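Local atomic coordinates of putative glutathione S-transferase (Sinorhizobium meliloti, PDB entry 4MDC), a protein that probably acts as a glutathione transferase, joining the thiol of glutathione to electrophilic compounds, and works as a homodimer. Residues T25-P30 with L72-D77; S35-L40 with D193-A198; E54-N59 with R140-Q145; M31-R36 with I200-Y205. All coordinates share one frame; numbering follows the deposited sequence.

Contact 1: T25-P30 with L72-D77; sequences TLYHHP and LPVYVD
Thr25 and Tyr27 face Val76 and Val74 as two successive antiparallel hydrogen-bonded pairs, and four backbone bonds knit them together. Thr25 N donates to Val76 O at 3.0 Å, and Val76 N returns a bond to Thr25 O at 2.9 Å. Further along, Tyr27 N reaches Val74 O at 2.9 Å while Val74 N reaches Tyr27 O at 3.0 Å. Between these pairs Leu26 and Tyr75 form a non-hydrogen-bonded pair, and CA-H groups of both lean on the carbonyl oxygens of Val74 and Thr25.

Apolar packing follows the strand alternation. On the face of Thr25, Tyr27, Val74 and Val76, the edge of the Tyr27 ring presents CE1 to Val76 CG2 at 4.0 Å; beta-branched valines suit such extended backbone. On the other face Leu26, with CG anti to its backbone N (chi1 -174°), carries CD1 to 3.8 Å from Pro73 CB and to the edge of the Tyr75 ring. The peptide bond before Pro73 is cis, as is usual at this point of thioredoxin-like domains.

The two strands are the central pair of a four-stranded sheet, flanked by 50-53 and 82-84; helix 61-66 packs against Tyr27 and Val74, helix 33-44 against Leu26.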
loop_
_atom_site.group_PDB
_atom_site.type_symbol
_atom_site.label_atom_id
_atom_site.label_comp_id
_atom_site.label_asym_id
_atom_site.label_seq_id
_atom_site.Cartn_x
_atom_site.Cartn_y
_atom_site.Cartn_z
ATOM N N THR B 25 -2.473 -22.376 -0.715
ATOM C CA THR B 25 -1.445 -22.115 -1.705
ATOM C C THR B 25 -1.039 -20.677 -1.599
ATOM O O THR B 25 -1.916 -19.779 -1.478
ATOM C CB THR B 25 -1.984 -22.419 -3.127
ATOM O OG1 THR B 25 -2.355 -23.811 -3.174
ATOM C CG2 THR B 25 -0.948 -22.176 -4.223
ATOM N N LEU B 26 0.255 -20.424 -1.684
ATOM C CA LEU B 26 0.781 -19.091 -1.813
ATOM C C LEU B 26 1.517 -18.908 -3.154
ATOM O O LEU B 26 2.500 -19.555 -3.380
ATOM C CB LEU B 26 1.703 -18.759 -0.655
ATOM C CG LEU B 26 2.197 -17.317 -0.635
ATOM C CD1 LEU B 26 1.072 -16.437 -0.076
ATOM C CD2 LEU B 26 3.432 -17.144 0.253
ATOM N N TYR B 27 0.992 -18.053 -4.017
ATOM C CA TYR B 27 1.637 -17.639 -5.248
ATOM C C TYR B 27 2.630 -16.567 -4.874
ATOM O O TYR B 27 2.272 -15.597 -4.244
ATOM C CB TYR B 27 0.582 -17.105 -6.264
ATOM C CG TYR B 27 -0.375 -18.213 -6.667
ATOM C CD1 TYR B 27 -1.490 -18.495 -5.948
ATOM C CD2 TYR B 27 -0.060 -19.061 -7.730
ATOM C CE1 TYR B 27 -2.328 -19.538 -6.283
ATOM C CE2 TYR B 27 -0.915 -20.076 -8.093
ATOM C CZ TYR B 27 -2.014 -20.335 -7.350
ATOM O OH TYR B 27 -2.860 -21.353 -7.686
ATOM N N HIS B 28 3.882 -16.750 -5.237
ATOM C CA HIS B 28 4.938 -15.907 -4.703
ATOM C C HIS B 28 6.122 -15.874 -5.674
ATOM O O HIS B 28 6.159 -16.609 -6.652
ATOM C CB HIS B 28 5.408 -16.490 -3.375
ATOM C CG HIS B 28 6.337 -17.644 -3.543
ATOM N ND1 HIS B 28 7.680 -17.553 -3.273
ATOM C CD2 HIS B 28 6.149 -18.873 -4.095
ATOM C CE1 HIS B 28 8.270 -18.690 -3.577
ATOM N NE2 HIS B 28 7.365 -19.508 -4.086
ATOM N N HIS B 29 7.085 -15.029 -5.360
ATOM C CA HIS B 29 8.394 -15.055 -5.970
ATOM C C HIS B 29 9.455 -14.884 -4.882
ATOM O O HIS B 29 9.335 -14.073 -3.981
ATOM C CB HIS B 29 8.567 -13.962 -7.050
ATOM C CG HIS B 29 9.778 -14.201 -7.924
ATOM N ND1 HIS B 29 11.057 -13.847 -7.540
ATOM C CD2 HIS B 29 9.912 -14.818 -9.119
ATOM C CE1 HIS B 29 11.930 -14.226 -8.474
ATOM N NE2 HIS B 29 11.258 -14.811 -9.446
ATOM N N PRO B 30 10.567 -15.613 -4.995
ATOM C CA PRO B 30 11.580 -15.528 -3.970
ATOM C C PRO B 30 12.129 -14.109 -3.748
ATOM O O PRO B 30 12.594 -13.815 -2.652
ATOM C CB PRO B 30 12.699 -16.439 -4.544
ATOM C CG PRO B 30 11.978 -17.393 -5.414
ATOM C CD PRO B 30 10.767 -16.739 -5.937
ATOM N N LEU B 72 2.066 -9.630 -6.056
ATOM C CA LEU B 72 2.400 -10.786 -5.231
ATOM C C LEU B 72 2.539 -10.411 -3.739
ATOM O O LEU B 72 2.900 -9.301 -3.409
ATOM C CB LEU B 72 3.714 -11.424 -5.724
ATOM C CG LEU B 72 3.665 -12.040 -7.111
ATOM C CD1 LEU B 72 5.088 -12.385 -7.525
ATOM C CD2 LEU B 72 2.788 -13.271 -7.140
ATOM N N PRO B 73 2.321 -11.348 -2.838
ATOM C CA PRO B 73 1.895 -12.675 -3.112
ATOM C C PRO B 73 0.368 -12.753 -3.203
ATOM O O PRO B 73 -0.306 -11.763 -2.967
ATOM C CB PRO B 73 2.361 -13.422 -1.898
ATOM C CG PRO B 73 2.252 -12.473 -0.794
ATOM C CD PRO B 73 2.543 -11.150 -1.388
ATOM N N VAL B 74 -0.132 -13.929 -3.552
ATOM C CA VAL B 74 -1.568 -14.178 -3.518
ATOM C C VAL B 74 -1.773 -15.442 -2.691
ATOM O O VAL B 74 -1.165 -16.473 -2.989
ATOM C CB VAL B 74 -2.152 -14.385 -4.916
ATOM C CG1 VAL B 74 -3.627 -14.714 -4.845
ATOM C CG2 VAL B 74 -1.912 -13.142 -5.761
ATOM N N TYR B 75 -2.682 -15.373 -1.708
ATOM C CA TYR B 75 -2.921 -16.501 -0.808
ATOM C C TYR B 75 -4.299 -17.049 -1.100
ATOM O O TYR B 75 -5.259 -16.308 -1.132
ATOM C CB TYR B 75 -2.853 -16.029 0.628
ATOM C CG TYR B 75 -3.016 -17.022 1.721
ATOM C CD1 TYR B 75 -2.007 -17.901 2.082
ATOM C CD2 TYR B 75 -4.187 -17.091 2.437
ATOM C CE1 TYR B 75 -2.176 -18.808 3.120
ATOM C CE2 TYR B 75 -4.341 -17.989 3.469
ATOM C CZ TYR B 75 -3.341 -18.814 3.819
ATOM O OH TYR B 75 -3.530 -19.720 4.857
ATOM N N VAL B 76 -4.381 -18.345 -1.348
ATOM C CA VAL B 76 -5.657 -18.957 -1.624
ATOM C C VAL B 76 -5.811 -20.130 -0.710
ATOM O O VAL B 76 -5.191 -21.190 -0.909
ATOM C CB VAL B 76 -5.811 -19.440 -3.070
ATOM C CG1 VAL B 76 -7.253 -19.898 -3.305
ATOM C CG2 VAL B 76 -5.462 -18.342 -4.048
ATOM N N ASP B 77 -6.632 -19.978 0.305
ATOM C CA ASP B 77 -6.929 -21.081 1.178
ATOM C C ASP B 77 -8.102 -21.855 0.635
ATOM O O ASP B 77 -8.596 -21.592 -0.479
ATOM C CB ASP B 77 -6.960 -20.738 2.672
ATOM C CG ASP B 77 -8.145 -19.895 3.088
ATOM O OD1 ASP B 77 -9.138 -19.882 2.381
ATOM O OD2 ASP B 77 -8.073 -19.289 4.166
#

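Contact 2: S35-L40 with D193-A198; sequences SRFVRL and DLAAAA
Phe37 turns its ring toward the backbone of the opposing helix, bringing CD1 to 3.5 Å from Ala195 N and 3.8 Å from Ala195 CB. With CG anti to the backbone N (chi1 166°), the ring is thrown out past the flank of helix 33-44, where it touches Leu194 and Ala195 and also meets Leu125 of helix 111-145. Ala198 aims its methyl straight at helix 33-44: CB sits 3.6 Å from Phe37 N and 3.8 Å from Arg36 CB. One turn on, Leu40 sends CD1 to within 3.7 Å of Leu194 O, while the Leu194 branch CD1 comes to Leu40 CB at 4.2 Å. Alanines suit this side because the short segments approach to 8.3 Å between axes, crossing at 134°, and the small Ala198 methyl fits against the facing backbone. Putting an alanine in place of Phe37 would probably open a gap beside Leu194 and Ala195 and deprive Leu125 of a packing partner.

The polar end of Arg36 leaves this patch for Ser201 and Glu236, so what remains between the helices is hydrocarbon against hydrocarbon and backbone. Its hold therefore depends on close shape fit and exclusion of water rather than on directed bonds.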
loop_
_atom_site.group_PDB
_atom_site.type_symbol
_atom_site.label_atom_id
_atom_site.label_comp_id
_atom_site.label_asym_id
_atom_site.label_seq_id
_atom_site.Cartn_x
_atom_site.Cartn_y
_atom_site.Cartn_z
ATOM N N SER B 35 6.193 -11.279 -0.522
ATOM C CA SER B 35 6.025 -12.682 -0.501
ATOM C C SER B 35 6.754 -13.307 0.687
ATOM O O SER B 35 6.233 -14.198 1.345
ATOM C CB SER B 35 6.575 -13.334 -1.816
ATOM O OG SER B 35 5.851 -12.978 -3.004
ATOM N N ARG B 36 8.012 -12.918 0.897
ATOM C CA ARG B 36 8.780 -13.426 2.001
ATOM C C ARG B 36 8.173 -13.059 3.338
ATOM O O ARG B 36 8.215 -13.854 4.260
ATOM C CB ARG B 36 10.244 -12.964 1.905
ATOM C CG ARG B 36 11.006 -13.639 0.781
ATOM C CD ARG B 36 12.456 -13.295 0.838
ATOM N NE ARG B 36 13.211 -14.218 -0.041
ATOM C CZ ARG B 36 14.459 -14.549 0.143
ATOM N NH1 ARG B 36 15.202 -14.050 1.108
ATOM N NH2 ARG B 36 15.003 -15.468 -0.683
ATOM N N PHE B 37 7.600 -11.879 3.407
ATOM C CA PHE B 37 6.950 -11.423 4.622
ATOM C C PHE B 37 5.786 -12.361 4.994
ATOM O O PHE B 37 5.676 -12.768 6.160
ATOM C CB PHE B 37 6.448 -10.011 4.377
ATOM C CG PHE B 37 5.460 -9.485 5.384
ATOM C CD1 PHE B 37 5.837 -9.182 6.703
ATOM C CD2 PHE B 37 4.174 -9.260 5.013
ATOM C CE1 PHE B 37 4.923 -8.633 7.599
ATOM C CE2 PHE B 37 3.260 -8.694 5.910
ATOM C CZ PHE B 37 3.631 -8.386 7.215
ATOM N N VAL B 38 4.947 -12.662 4.027
ATOM C CA VAL B 38 3.857 -13.605 4.241
ATOM C C VAL B 38 4.325 -14.996 4.606
ATOM O O VAL B 38 3.825 -15.615 5.517
ATOM C CB VAL B 38 2.911 -13.621 3.037
ATOM C CG1 VAL B 38 1.863 -14.705 3.190
ATOM C CG2 VAL B 38 2.204 -12.267 2.974
ATOM N N ARG B 39 5.354 -15.478 3.922
ATOM C CA ARG B 39 5.916 -16.746 4.291
ATOM C C ARG B 39 6.366 -16.799 5.748
ATOM O O ARG B 39 6.209 -17.831 6.424
ATOM C CB ARG B 39 7.070 -17.127 3.360
ATOM C CG ARG B 39 6.598 -17.554 1.985
ATOM C CD ARG B 39 7.748 -17.552 0.992
ATOM N NE ARG B 39 8.703 -18.614 1.253
ATOM C CZ ARG B 39 9.852 -18.747 0.594
ATOM N NH1 ARG B 39 10.236 -17.825 -0.299
ATOM N NH2 ARG B 39 10.657 -19.780 0.880
ATOM N N LEU B 40 7.011 -15.731 6.208
ATOM C CA LEU B 40 7.479 -15.664 7.558
ATOM C C LEU B 40 6.347 -15.720 8.550
ATOM O O LEU B 40 6.463 -16.426 9.585
ATOM C CB LEU B 40 8.341 -14.420 7.797
ATOM C CG LEU B 40 9.716 -14.373 7.130
ATOM C CD1 LEU B 40 10.325 -12.976 7.261
ATOM C CD2 LEU B 40 10.642 -15.414 7.731
ATOM N N ASP B 193 9.139 -6.102 12.186
ATOM C CA ASP B 193 10.439 -6.840 12.106
ATOM C C ASP B 193 10.453 -7.795 10.928
ATOM O O ASP B 193 11.444 -7.881 10.138
ATOM C CB ASP B 193 10.707 -7.619 13.396
ATOM C CG ASP B 193 10.757 -6.752 14.603
ATOM O OD1 ASP B 193 11.810 -6.131 14.877
ATOM O OD2 ASP B 193 9.670 -6.668 15.270
ATOM N N LEU B 194 9.363 -8.538 10.736
ATOM C CA LEU B 194 9.274 -9.508 9.646
ATOM C C LEU B 194 9.308 -8.833 8.301
ATOM O O LEU B 194 9.921 -9.297 7.323
ATOM C CB LEU B 194 8.083 -10.444 9.757
ATOM C CG LEU B 194 7.931 -11.244 11.036
ATOM C CD1 LEU B 194 6.764 -12.194 10.951
ATOM C CD2 LEU B 194 9.191 -11.985 11.390
ATOM N N ALA B 195 8.623 -7.724 8.148
ATOM C CA ALA B 195 8.634 -6.998 6.872
ATOM C C ALA B 195 10.016 -6.436 6.520
ATOM O O ALA B 195 10.440 -6.533 5.368
ATOM C CB ALA B 195 7.641 -5.842 6.961
ATOM N N ALA B 196 10.683 -5.852 7.506
ATOM C CA ALA B 196 12.017 -5.320 7.279
ATOM C C ALA B 196 12.962 -6.462 6.909
ATOM O O ALA B 196 13.716 -6.373 5.974
ATOM C CB ALA B 196 12.530 -4.613 8.520
ATOM N N ALA B 197 12.864 -7.537 7.653
ATOM C CA ALA B 197 13.781 -8.654 7.439
ATOM C C ALA B 197 13.570 -9.248 6.073
ATOM O O ALA B 197 14.497 -9.711 5.430
ATOM C CB ALA B 197 13.615 -9.696 8.509
ATOM N N ALA B 198 12.317 -9.303 5.670
ATOM C CA ALA B 198 12.019 -9.822 4.354
ATOM C C ALA B 198 12.657 -8.979 3.237
ATOM O O ALA B 198 13.254 -9.503 2.350
ATOM C CB ALA B 198 10.530 -9.906 4.157
#

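Contact 3: E54-N59 with R140-Q145; sequences EQPWEN and RIFKLQ
Trp57 drives the CD1 corner of its indole over one face of the Phe142 ring, CD1 lying 3.3 Å from Phe142 CG. The indole takes the crowded position between backbone N and carbonyl carbon (chi1 58°), which swings it across to the helix. The planes of the five-membered ring and the phenyl are inclined at 47°, an oblique pairing with centroids 4.8 Å apart. Gln55 CB and Glu58 CB lie over one face of the indole, so its own loop helps to fix its tilt.

Pro56 crosses Phe142 at about a right angle and meets the far end of the phenyl, Pro56 CG to Phe142 CZ 3.4 Å; its rigid ring suits the type I turn from Gln55 to Glu58. Replacing Phe142 with an alanine would probably leave Pro56 and the CD1 corner of Trp57 facing a gap and the indole freer to turn. Beside the rings, Gln145 extends beyond CG, and its OE1 comes 3.5 Å from Gln55 OE1, the amide planes turned 65° apart. Their nitrogens look elsewhere: Gln55 NE2 bonds Glu53, and Gln145 NE2 weakly bonds the carbonyl of Arg239.

Phe142 also meets His29 edge to face. The whole is a seam of the two-domain glutathione transferase fold, where a loop of the thioredoxin-like N-terminal domain lies against the end of the long helix 111-145.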
loop_
_atom_site.group_PDB
_atom_site.type_symbol
_atom_site.label_atom_id
_atom_site.label_comp_id
_atom_site.label_asym_id
_atom_site.label_seq_id
_atom_site.Cartn_x
_atom_site.Cartn_y
_atom_site.Cartn_z
ATOM N N GLU B 54 5.598 -17.619 -9.227
ATOM C CA GLU B 54 5.032 -16.863 -10.373
ATOM C C GLU B 54 6.004 -15.763 -10.791
ATOM O O GLU B 54 6.643 -15.191 -9.937
ATOM C CB GLU B 54 3.704 -16.248 -9.976
ATOM C CG GLU B 54 2.564 -17.261 -9.939
ATOM C CD GLU B 54 2.219 -17.860 -11.316
ATOM O OE1 GLU B 54 2.417 -17.185 -12.349
ATOM O OE2 GLU B 54 1.747 -19.013 -11.353
ATOM N N GLN B 55 6.069 -15.378 -12.044
ATOM C CA GLN B 55 6.992 -14.276 -12.421
ATOM C C GLN B 55 6.232 -12.909 -12.341
ATOM O O GLN B 55 5.283 -12.713 -13.085
ATOM C CB GLN B 55 7.551 -14.595 -13.802
ATOM C CG GLN B 55 8.283 -15.970 -13.847
ATOM C CD GLN B 55 9.340 -16.160 -12.712
ATOM O OE1 GLN B 55 10.184 -15.281 -12.497
ATOM N NE2 GLN B 55 9.290 -17.305 -11.978
ATOM N N PRO B 56 6.633 -11.978 -11.421
ATOM C CA PRO B 56 5.883 -10.695 -11.230
ATOM C C PRO B 56 5.747 -9.882 -12.539
ATOM O O PRO B 56 4.733 -9.205 -12.743
ATOM C CB PRO B 56 6.747 -9.899 -10.208
ATOM C CG PRO B 56 7.538 -10.932 -9.507
ATOM C CD PRO B 56 7.802 -12.036 -10.523
ATOM N N TRP B 57 6.754 -10.008 -13.416
ATOM C CA TRP B 57 6.755 -9.391 -14.755
ATOM C C TRP B 57 5.979 -10.087 -15.898
ATOM O O TRP B 57 5.739 -9.465 -16.930
ATOM C CB TRP B 57 8.210 -9.238 -15.219
ATOM C CG TRP B 57 8.955 -10.579 -15.259
ATOM C CD1 TRP B 57 9.673 -11.177 -14.229
ATOM C CD2 TRP B 57 8.998 -11.483 -16.345
ATOM N NE1 TRP B 57 10.165 -12.394 -14.639
ATOM C CE2 TRP B 57 9.766 -12.605 -15.934
ATOM C CE3 TRP B 57 8.473 -11.462 -17.631
ATOM C CZ2 TRP B 57 10.006 -13.692 -16.766
ATOM C CZ3 TRP B 57 8.711 -12.560 -18.463
ATOM C CH2 TRP B 57 9.481 -13.655 -18.021
ATOM N N GLU B 58 5.661 -11.369 -15.789
ATOM C CA GLU B 58 5.274 -12.147 -17.014
ATOM C C GLU B 58 3.877 -11.947 -17.600
ATOM O O GLU B 58 3.617 -12.339 -18.751
ATOM C CB GLU B 58 5.409 -13.652 -16.752
ATOM C CG GLU B 58 5.188 -14.572 -17.960
ATOM C CD GLU B 58 5.508 -16.035 -17.677
ATOM O OE1 GLU B 58 5.767 -16.407 -16.515
ATOM O OE2 GLU B 58 5.491 -16.839 -18.624
ATOM N N ASN B 59 2.969 -11.432 -16.790
ATOM C CA ASN B 59 1.579 -11.219 -17.240
ATOM C C ASN B 59 0.873 -12.437 -17.827
ATOM O O ASN B 59 0.274 -12.373 -18.893
ATOM C CB ASN B 59 1.522 -10.099 -18.287
ATOM C CG ASN B 59 2.116 -8.805 -17.798
ATOM O OD1 ASN B 59 2.848 -8.160 -18.549
ATOM N ND2 ASN B 59 1.818 -8.408 -16.550
ATOM N N ARG B 140 18.217 -6.466 -12.101
ATOM C CA ARG B 140 19.160 -7.570 -11.844
ATOM C C ARG B 140 18.633 -8.973 -12.011
ATOM O O ARG B 140 19.391 -9.891 -12.277
ATOM C CB ARG B 140 19.744 -7.409 -10.452
ATOM C CG ARG B 140 20.514 -6.120 -10.409
ATOM C CD ARG B 140 21.622 -6.103 -9.389
ATOM N NE ARG B 140 22.490 -7.277 -9.543
ATOM C CZ ARG B 140 23.145 -7.884 -8.551
ATOM N NH1 ARG B 140 23.136 -7.395 -7.333
ATOM N NH2 ARG B 140 23.845 -8.980 -8.797
ATOM N N ILE B 141 17.362 -9.184 -11.790
ATOM C CA ILE B 141 16.791 -10.537 -11.827
ATOM C C ILE B 141 16.002 -10.593 -13.178
ATOM O O ILE B 141 16.356 -11.291 -14.174
ATOM C CB ILE B 141 15.930 -10.822 -10.537
ATOM C CG1 ILE B 141 16.767 -10.734 -9.219
ATOM C CG2 ILE B 141 15.215 -12.174 -10.588
ATOM C CD1 ILE B 141 17.824 -11.782 -9.088
ATOM N N PHE B 142 14.943 -9.804 -13.220
ATOM C CA PHE B 142 13.884 -10.052 -14.196
ATOM C C PHE B 142 14.274 -9.748 -15.644
ATOM O O PHE B 142 13.890 -10.493 -16.562
ATOM C CB PHE B 142 12.599 -9.329 -13.819
ATOM C CG PHE B 142 12.021 -9.705 -12.482
ATOM C CD1 PHE B 142 12.316 -10.909 -11.855
ATOM C CD2 PHE B 142 11.109 -8.852 -11.875
ATOM C CE1 PHE B 142 11.754 -11.205 -10.618
ATOM C CE2 PHE B 142 10.532 -9.150 -10.653
ATOM C CZ PHE B 142 10.864 -10.336 -10.015
ATOM N N LYS B 143 15.037 -8.683 -15.860
ATOM C CA LYS B 143 15.507 -8.317 -17.215
ATOM C C LYS B 143 16.488 -9.314 -17.858
ATOM O O LYS B 143 16.751 -9.249 -19.081
ATOM C CB LYS B 143 16.196 -6.948 -17.183
ATOM C CG LYS B 143 15.275 -5.719 -17.251
ATOM C CD LYS B 143 15.402 -5.019 -18.583
ATOM C CE LYS B 143 14.898 -3.582 -18.528
ATOM N NZ LYS B 143 16.059 -2.670 -18.400
ATOM N N LEU B 144 17.050 -10.202 -17.040
ATOM C CA LEU B 144 17.876 -11.313 -17.543
ATOM C C LEU B 144 16.994 -12.459 -17.991
ATOM O O LEU B 144 17.202 -13.050 -19.045
ATOM C CB LEU B 144 18.814 -11.853 -16.453
ATOM C CG LEU B 144 20.193 -11.220 -16.243
ATOM C CD1 LEU B 144 20.961 -12.082 -15.246
ATOM C CD2 LEU B 144 20.969 -11.072 -17.547
ATOM N N GLN B 145 16.018 -12.778 -17.158
ATOM C CA GLN B 145 15.116 -13.877 -17.413
ATOM C C GLN B 145 14.138 -13.576 -18.580
ATOM O O GLN B 145 13.666 -14.482 -19.235
ATOM C CB GLN B 145 14.386 -14.248 -16.111
ATOM C CG GLN B 145 15.345 -14.660 -14.989
ATOM C CD GLN B 145 14.677 -14.917 -13.640
ATOM O OE1 GLN B 145 13.494 -14.619 -13.437
ATOM N NE2 GLN B 145 15.444 -15.481 -12.695
#

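Contact 4: M31-R36 with I200-Y205; sequences MSPASR and ISVLDY
The buried interface between the N-terminal and helical domains of the glutathione transferase fold brings Met31, just before helix 33-44, and Arg36 in its first turn onto Ser201, Val202 and Tyr205 of helix 191-205. Selenomethionine Met31 makes a Met-aromatic contact with Tyr205. Its chain bends at chi2 (-78°) and again at chi3, which lays Met31 CE over one face of the Tyr205 ring, 3.8 Å from Tyr205 CG; SE stands obliquely to the same ring. A flexible, unbranched chain suits this curved approach. Val202 fills the middle with both methyls: CG1 meets Met31 SE at 4.0 Å, and CG2 lies 3.9 Å from both Pro33 CG and Arg36 CD.

The polar element is the bond from Arg36 NH1 to Ser201 OG, 2.8 Å long with an angle of 155° at the hydrogen and close to the guanidinium plane. Ser201 OG also bonds Ala198 O of its own helix, so the hydroxyl has two partners. Ser32, at the N-cap of helix 33-44, shares a 2.8 Å hydrogen bond with Ser35 through their OG atoms.

Arg36 NH2 makes a salt bridge with Glu236, and Tyr205 OH bonds the backbone of Val241 and Val238. Buried charge and hydroxyls are thus matched by partners: the salt bridge to Glu236 and the bond to Ser201 are likely to keep the positive charge tolerable in this interior, while Met31, Pro33 and Val202 pack around it.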
loop_
_atom_site.group_PDB
_atom_site.type_symbol
_atom_site.label_atom_id
_atom_site.label_comp_id
_atom_site.label_asym_id
_atom_site.label_seq_id
_atom_site.Cartn_x
_atom_site.Cartn_y
_atom_site.Cartn_z
HETATM N N MSE B 31 12.172 -13.286 -4.814
HETATM C CA MSE B 31 12.789 -11.976 -4.800
HETATM C C MSE B 31 11.749 -10.880 -4.541
HETATM O O MSE B 31 12.017 -9.703 -4.759
HETATM C CB MSE B 31 13.608 -11.663 -6.029
HETATM C CG MSE B 31 14.782 -12.677 -6.130
HETATM SE SE MSE B 31 16.229 -12.188 -4.877
HETATM C CE MSE B 31 15.900 -13.405 -3.344
ATOM N N SER B 32 10.583 -11.310 -4.084
ATOM C CA SER B 32 9.511 -10.423 -3.621
ATOM C C SER B 32 9.513 -10.277 -2.081
ATOM O O SER B 32 9.178 -11.251 -1.366
ATOM C CB SER B 32 8.173 -10.948 -4.112
ATOM O OG SER B 32 7.032 -10.458 -3.382
ATOM N N PRO B 33 9.831 -9.073 -1.553
ATOM C CA PRO B 33 9.794 -8.916 -0.107
ATOM C C PRO B 33 8.386 -9.173 0.511
ATOM O O PRO B 33 8.287 -9.815 1.559
ATOM C CB PRO B 33 10.200 -7.459 0.081
ATOM C CG PRO B 33 11.192 -7.271 -1.027
ATOM C CD PRO B 33 10.484 -7.914 -2.192
ATOM N N ALA B 34 7.357 -8.760 -0.171
ATOM C CA ALA B 34 5.994 -8.959 0.313
ATOM C C ALA B 34 5.694 -10.481 0.429
ATOM O O ALA B 34 5.040 -10.920 1.365
ATOM C CB ALA B 34 4.968 -8.238 -0.577
ATOM N N SER B 35 6.193 -11.279 -0.522
ATOM C CA SER B 35 6.025 -12.682 -0.501
ATOM C C SER B 35 6.754 -13.307 0.687
ATOM O O SER B 35 6.233 -14.198 1.345
ATOM C CB SER B 35 6.575 -13.334 -1.816
ATOM O OG SER B 35 5.851 -12.978 -3.004
ATOM N N ARG B 36 8.012 -12.918 0.897
ATOM C CA ARG B 36 8.780 -13.426 2.001
ATOM C C ARG B 36 8.173 -13.059 3.338
ATOM O O ARG B 36 8.215 -13.854 4.260
ATOM C CB ARG B 36 10.244 -12.964 1.905
ATOM C CG ARG B 36 11.006 -13.639 0.781
ATOM C CD ARG B 36 12.456 -13.295 0.838
ATOM N NE ARG B 36 13.211 -14.218 -0.041
ATOM C CZ ARG B 36 14.459 -14.549 0.143
ATOM N NH1 ARG B 36 15.202 -14.050 1.108
ATOM N NH2 ARG B 36 15.003 -15.468 -0.683
ATOM N N ILE B 200 15.190 -6.771 3.613
ATOM C CA ILE B 200 16.643 -6.863 3.721
ATOM C C ILE B 200 17.175 -8.176 3.149
ATOM O O ILE B 200 18.257 -8.160 2.530
ATOM C CB ILE B 200 17.098 -6.781 5.206
ATOM C CG1 ILE B 200 16.900 -5.369 5.717
ATOM C CG2 ILE B 200 18.520 -7.240 5.411
ATOM C CD1 ILE B 200 17.452 -4.281 4.924
ATOM N N SER B 201 16.459 -9.273 3.351
ATOM C CA SER B 201 16.946 -10.589 2.893
ATOM C C SER B 201 17.068 -10.647 1.388
ATOM O O SER B 201 17.996 -11.316 0.822
ATOM C CB SER B 201 16.080 -11.740 3.419
ATOM O OG SER B 201 14.828 -11.835 2.758
ATOM N N VAL B 202 16.189 -9.938 0.679
ATOM C CA VAL B 202 16.252 -9.893 -0.804
ATOM C C VAL B 202 17.506 -9.111 -1.261
ATOM O O VAL B 202 18.265 -9.556 -2.155
ATOM C CB VAL B 202 14.963 -9.296 -1.381
ATOM C CG1 VAL B 202 15.058 -8.981 -2.855
ATOM C CG2 VAL B 202 13.780 -10.240 -1.129
ATOM N N LEU B 203 17.662 -7.912 -0.692
ATOM C CA LEU B 203 18.804 -7.089 -0.990
ATOM C C LEU B 203 20.098 -7.815 -0.624
ATOM O O LEU B 203 21.086 -7.698 -1.356
ATOM C CB LEU B 203 18.702 -5.735 -0.311
ATOM C CG LEU B 203 17.517 -4.937 -0.883
ATOM C CD1 LEU B 203 17.251 -3.688 -0.042
ATOM C CD2 LEU B 203 17.763 -4.545 -2.310
ATOM N N ASP B 204 20.090 -8.526 0.514
ATOM C CA ASP B 204 21.301 -9.209 0.974
ATOM C C ASP B 204 21.624 -10.366 0.088
ATOM O O ASP B 204 22.826 -10.576 -0.226
ATOM C CB ASP B 204 21.150 -9.649 2.427
ATOM C CG ASP B 204 22.509 -9.987 3.087
ATOM O OD1 ASP B 204 23.478 -9.213 2.932
ATOM O OD2 ASP B 204 22.533 -11.066 3.718
ATOM N N TYR B 205 20.630 -11.105 -0.392
ATOM C CA TYR B 205 20.861 -12.189 -1.390
ATOM C C TYR B 205 21.664 -11.632 -2.570
ATOM O O TYR B 205 22.627 -12.256 -3.094
ATOM C CB TYR B 205 19.532 -12.675 -1.931
ATOM C CG TYR B 205 19.628 -13.880 -2.834
ATOM C CD1 TYR B 205 20.023 -13.766 -4.160
ATOM C CD2 TYR B 205 19.283 -15.152 -2.348
ATOM C CE1 TYR B 205 20.065 -14.911 -4.983
ATOM C CE2 TYR B 205 19.358 -16.290 -3.144
ATOM C CZ TYR B 205 19.778 -16.155 -4.451
ATOM O OH TYR B 205 19.823 -17.271 -5.247
#

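Overall arrangement
Contact 1 lies within the N-terminal domain, where it pairs the central strands of the sheet through backbone bonds; contacts 2, 3 and 4 all join that domain to the helical one. Contacts 2 and 4 are neighbouring patches of a single interface, helix 33-44 with helix 191-205, their centres about 8 Å apart. They share Arg36, whose CB packs in the purely apolar contact 2 and whose guanidinium supplies the hydrogen bond across contact 4. Both are core, as is contact 1. Contact 3, its centre about 17 Å from the chain centre, is a surface contact of ring packing with glutamines at its margin. His29 and Leu72 link contact 1 to it through Gln55 and Pro56.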